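Local coordinates for lectin-like protein (Entamoeba histolytica HM-1:IMSS-A, PDB 5ZBT) that is of unknown function but forms the legume lectin-like domain of an ERGIC-53-like membrane protein, a family generally associated with mannose binding, at residues N117-F125 and S137-L147. Sequence-based numbering, arbitrary orientation.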
loop_
_atom_site.group_PDB
_atom_site.type_symbol
_atom_site.label_atom_id
_atom_site.label_comp_id
_atom_site.label_asym_id
_atom_site.label_seq_id
_atom_site.Cartn_x
_atom_site.Cartn_y
_atom_site.Cartn_z
ATOM N N ASN A 117 -7.196 11.296 -7.457
ATOM C CA ASN A 117 -7.133 12.154 -6.279
ATOM C C ASN A 117 -8.462 12.271 -5.534
ATOM O O ASN A 117 -8.470 12.736 -4.391
ATOM C CB ASN A 117 -6.627 13.553 -6.672
ATOM C CG ASN A 117 -7.316 14.095 -7.920
ATOM O OD1 ASN A 117 -7.263 13.486 -8.983
ATOM N ND2 ASN A 117 -7.968 15.234 -7.790
ATOM N N ILE A 118 -9.575 11.861 -6.125
ATOM C CA ILE A 118 -10.869 11.839 -5.442
ATOM C C ILE A 118 -11.212 10.390 -5.132
ATOM O O ILE A 118 -11.194 9.543 -6.032
ATOM C CB ILE A 118 -11.971 12.494 -6.288
ATOM C CG1 ILE A 118 -11.618 13.964 -6.535
ATOM C CG2 ILE A 118 -13.294 12.360 -5.584
ATOM C CD1 ILE A 118 -12.442 14.641 -7.587
ATOM N N TYR A 119 -11.492 10.102 -3.857
ATOM C CA TYR A 119 -11.785 8.746 -3.392
ATOM C C TYR A 119 -12.429 8.840 -2.014
ATOM O O TYR A 119 -12.359 9.877 -1.349
ATOM C CB TYR A 119 -10.516 7.862 -3.344
ATOM C CG TYR A 119 -9.475 8.298 -2.333
ATOM C CD1 TYR A 119 -8.532 9.271 -2.653
ATOM C CD2 TYR A 119 -9.426 7.733 -1.060
ATOM C CE1 TYR A 119 -7.570 9.681 -1.723
ATOM C CE2 TYR A 119 -8.459 8.129 -0.124
ATOM C CZ TYR A 119 -7.545 9.108 -0.456
ATOM O OH TYR A 119 -6.605 9.505 0.475
ATOM N N LYS A 120 -13.068 7.750 -1.587
ATOM C CA LYS A 120 -13.631 7.688 -0.240
ATOM C C LYS A 120 -12.958 6.544 0.516
ATOM O O LYS A 120 -13.148 5.371 0.187
ATOM C CB LYS A 120 -15.152 7.539 -0.272
ATOM C CG LYS A 120 -15.813 7.788 1.084
ATOM C CD LYS A 120 -17.330 7.530 1.041
ATOM C CE LYS A 120 -18.116 8.848 0.863
ATOM N NZ LYS A 120 -19.200 8.812 -0.184
ATOM N N GLY A 121 -12.170 6.880 1.513
ATOM C CA GLY A 121 -11.464 5.874 2.273
ATOM C C GLY A 121 -10.112 6.404 2.720
ATOM O O GLY A 121 -9.956 7.595 2.999
ATOM N N ILE A 122 -9.143 5.494 2.728
ATOM C CA ILE A 122 -7.839 5.726 3.331
ATOM C C ILE A 122 -6.777 5.362 2.303
ATOM O O ILE A 122 -6.865 4.303 1.662
ATOM C CB ILE A 122 -7.661 4.905 4.632
ATOM C CG1 ILE A 122 -8.444 5.537 5.775
ATOM C CG2 ILE A 122 -6.202 4.762 5.038
ATOM C CD1 ILE A 122 -9.036 4.520 6.727
ATOM N N GLY A 123 -5.811 6.251 2.116
ATOM C CA GLY A 123 -4.598 5.952 1.382
ATOM C C GLY A 123 -3.417 5.981 2.338
ATOM O O GLY A 123 -3.256 6.931 3.114
ATOM N N ILE A 124 -2.618 4.919 2.291
ATOM C CA ILE A 124 -1.371 4.811 3.050
ATOM C C ILE A 124 -0.238 4.849 2.036
ATOM O O ILE A 124 -0.156 3.979 1.155
ATOM C CB ILE A 124 -1.327 3.524 3.897
ATOM C CG1 ILE A 124 -2.589 3.418 4.746
ATOM C CG2 ILE A 124 -0.112 3.478 4.788
ATOM C CD1 ILE A 124 -3.072 2.017 4.918
ATOM N N PHE A 125 0.630 5.857 2.147
ATOM C CA PHE A 125 1.623 6.147 1.123
ATOM C C PHE A 125 3.027 6.066 1.701
ATOM O O PHE A 125 3.280 6.536 2.816
ATOM C CB PHE A 125 1.400 7.541 0.504
ATOM C CG PHE A 125 -0.025 7.800 0.073
ATOM C CD1 PHE A 125 -0.703 6.891 -0.731
ATOM C CD2 PHE A 125 -0.685 8.944 0.477
ATOM C CE1 PHE A 125 -2.016 7.128 -1.135
ATOM C CE2 PHE A 125 -2.006 9.184 0.090
ATOM C CZ PHE A 125 -2.665 8.271 -0.724
ATOM N N SER A 137 2.780 8.357 4.972
ATOM C CA SER A 137 1.658 9.257 5.190
ATOM C C SER A 137 0.364 8.463 5.176
ATOM O O SER A 137 0.270 7.405 4.549
ATOM C CB SER A 137 1.568 10.333 4.120
ATOM O OG SER A 137 2.860 10.729 3.704
ATOM N N VAL A 138 -0.633 8.976 5.885
ATOM C CA VAL A 138 -1.991 8.466 5.816
ATOM C C VAL A 138 -2.889 9.637 5.467
ATOM O O VAL A 138 -2.778 10.712 6.066
ATOM C CB VAL A 138 -2.441 7.800 7.124
ATOM C CG1 VAL A 138 -3.883 7.385 7.007
ATOM C CG2 VAL A 138 -1.562 6.576 7.432
ATOM N N LEU A 139 -3.757 9.428 4.481
ATOM C CA LEU A 139 -4.618 10.469 3.941
ATOM C C LEU A 139 -6.026 9.902 3.880
ATOM O O LEU A 139 -6.319 9.078 3.012
ATOM C CB LEU A 139 -4.145 10.886 2.554
ATOM C CG LEU A 139 -4.534 12.285 2.099
ATOM C CD1 LEU A 139 -4.234 13.231 3.203
ATOM C CD2 LEU A 139 -3.722 12.666 0.895
ATOM N N LYS A 140 -6.891 10.327 4.797
ATOM C CA LYS A 140 -8.296 9.938 4.755
ATOM C C LYS A 140 -9.074 10.977 3.962
ATOM O O LYS A 140 -8.944 12.179 4.210
ATOM C CB LYS A 140 -8.891 9.797 6.156
ATOM C CG LYS A 140 -10.336 9.329 6.165
ATOM C CD LYS A 140 -10.735 8.813 7.532
ATOM C CE LYS A 140 -12.033 8.009 7.468
ATOM N NZ LYS A 140 -13.239 8.890 7.271
ATOM N N ASN A 141 -9.868 10.505 3.010
ATOM C CA ASN A 141 -10.619 11.342 2.090
ATOM C C ASN A 141 -12.100 10.993 2.181
ATOM O O ASN A 141 -12.467 9.822 2.334
ATOM C CB ASN A 141 -10.106 11.153 0.649
ATOM C CG ASN A 141 -10.661 12.188 -0.325
ATOM O OD1 ASN A 141 -11.502 13.030 0.034
ATOM N ND2 ASN A 141 -10.171 12.142 -1.574
ATOM N N ASP A 142 -12.943 12.015 2.093
ATOM C CA ASP A 142 -14.393 11.870 2.136
ATOM C C ASP A 142 -15.022 12.154 0.768
ATOM O O ASP A 142 -16.093 12.748 0.666
ATOM C CB ASP A 142 -14.974 12.790 3.212
ATOM C CG ASP A 142 -16.446 12.494 3.513
ATOM O OD1 ASP A 142 -16.876 11.327 3.304
ATOM O OD2 ASP A 142 -17.171 13.433 3.941
ATOM N N GLY A 143 -14.351 11.758 -0.310
ATOM C CA GLY A 143 -14.869 12.013 -1.643
ATOM C C GLY A 143 -14.619 13.396 -2.223
ATOM O O GLY A 143 -15.369 13.838 -3.102
ATOM N N VAL A 144 -13.573 14.094 -1.788
ATOM C CA VAL A 144 -13.269 15.411 -2.331
ATOM C C VAL A 144 -11.898 15.383 -2.996
ATOM O O VAL A 144 -11.105 14.454 -2.827
ATOM C CB VAL A 144 -13.319 16.520 -1.258
ATOM C CG1 VAL A 144 -14.606 16.432 -0.443
ATOM C CG2 VAL A 144 -12.085 16.436 -0.356
ATOM N N ASP A 145 -11.625 16.442 -3.753
ATOM C CA ASP A 145 -10.335 16.635 -4.407
ATOM C C ASP A 145 -9.350 17.102 -3.341
ATOM O O ASP A 145 -9.220 18.293 -3.057
ATOM C CB ASP A 145 -10.463 17.637 -5.545
ATOM C CG ASP A 145 -9.236 17.679 -6.438
ATOM O OD1 ASP A 145 -8.154 17.197 -6.027
ATOM O OD2 ASP A 145 -9.361 18.201 -7.566
ATOM N N ILE A 146 -8.635 16.145 -2.741
ATOM C CA ILE A 146 -7.730 16.460 -1.636
ATOM C C ILE A 146 -6.424 17.073 -2.103
ATOM O O ILE A 146 -5.541 17.332 -1.276
ATOM C CB ILE A 146 -7.438 15.218 -0.763
ATOM C CG1 ILE A 146 -7.044 14.011 -1.615
ATOM C CG2 ILE A 146 -8.646 14.880 0.094
ATOM C CD1 ILE A 146 -5.607 13.881 -1.862
ATOM N N LEU A 147 -6.259 17.301 -3.401
ATOM C CA LEU A 147 -5.174 18.148 -3.871
ATOM C C LEU A 147 -5.559 19.618 -3.861
ATOM O O LEU A 147 -4.672 20.477 -3.833
ATOM C CB LEU A 147 -4.742 17.728 -5.282
ATOM C CG LEU A 147 -4.133 16.327 -5.432
ATOM C CD1 LEU A 147 -3.829 16.031 -6.892
ATOM C CD2 LEU A 147 -2.872 16.181 -4.581
#
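With CG of Tyr119 set between its own backbone N and carbonyl carbon (chi1 65°) and CG of Asn141 turned opposite its backbone N (chi1 -169°), the phenol reaches across Asn141 toward Leu139 and receives CB of Asn141 on one face, a CH-pi contact 3.6 Å from the ring centroid. The Asn141 amide stands nearly perpendicular to the ring. Its OD1 accepts from Val144 N in an Asx motif and its ND2 donates to Val144 O at 2.8 Å, so both ends of the amide hold the chain from Asn141 to Val144. At the edge of the ring, Tyr119 OH donates to Leu139 O (2.6 Å). That oxygen also accepts from Gly123 N, the two donors arriving from opposite faces of the carbonyl plane. Leu139 CB packs 3.7 Å from Phe125 CE2, and Trp101 meets both aromatic rings edge-to-face. One face of the Phe125 ring lies over Gly123 C, offset toward the rim. Further along, Tyr119 O accepts from Gly143 N at 2.9 Å, the Ile118 side chain crosses that of Asp145 at about a right angle, and Asn117 ND2 makes a weak bond to Asp145 OD1. On the sheet face opposite Leu139 and Phe125, Ile122 CG2 touches Val138 CG1 at 4.0 Å. Paired backbone bonds at Gly121–Asn141, Gly123–Leu139 and Phe125–Ser137 make this an antiparallel beta hairpin within one sheet of the legume-lectin beta sandwich.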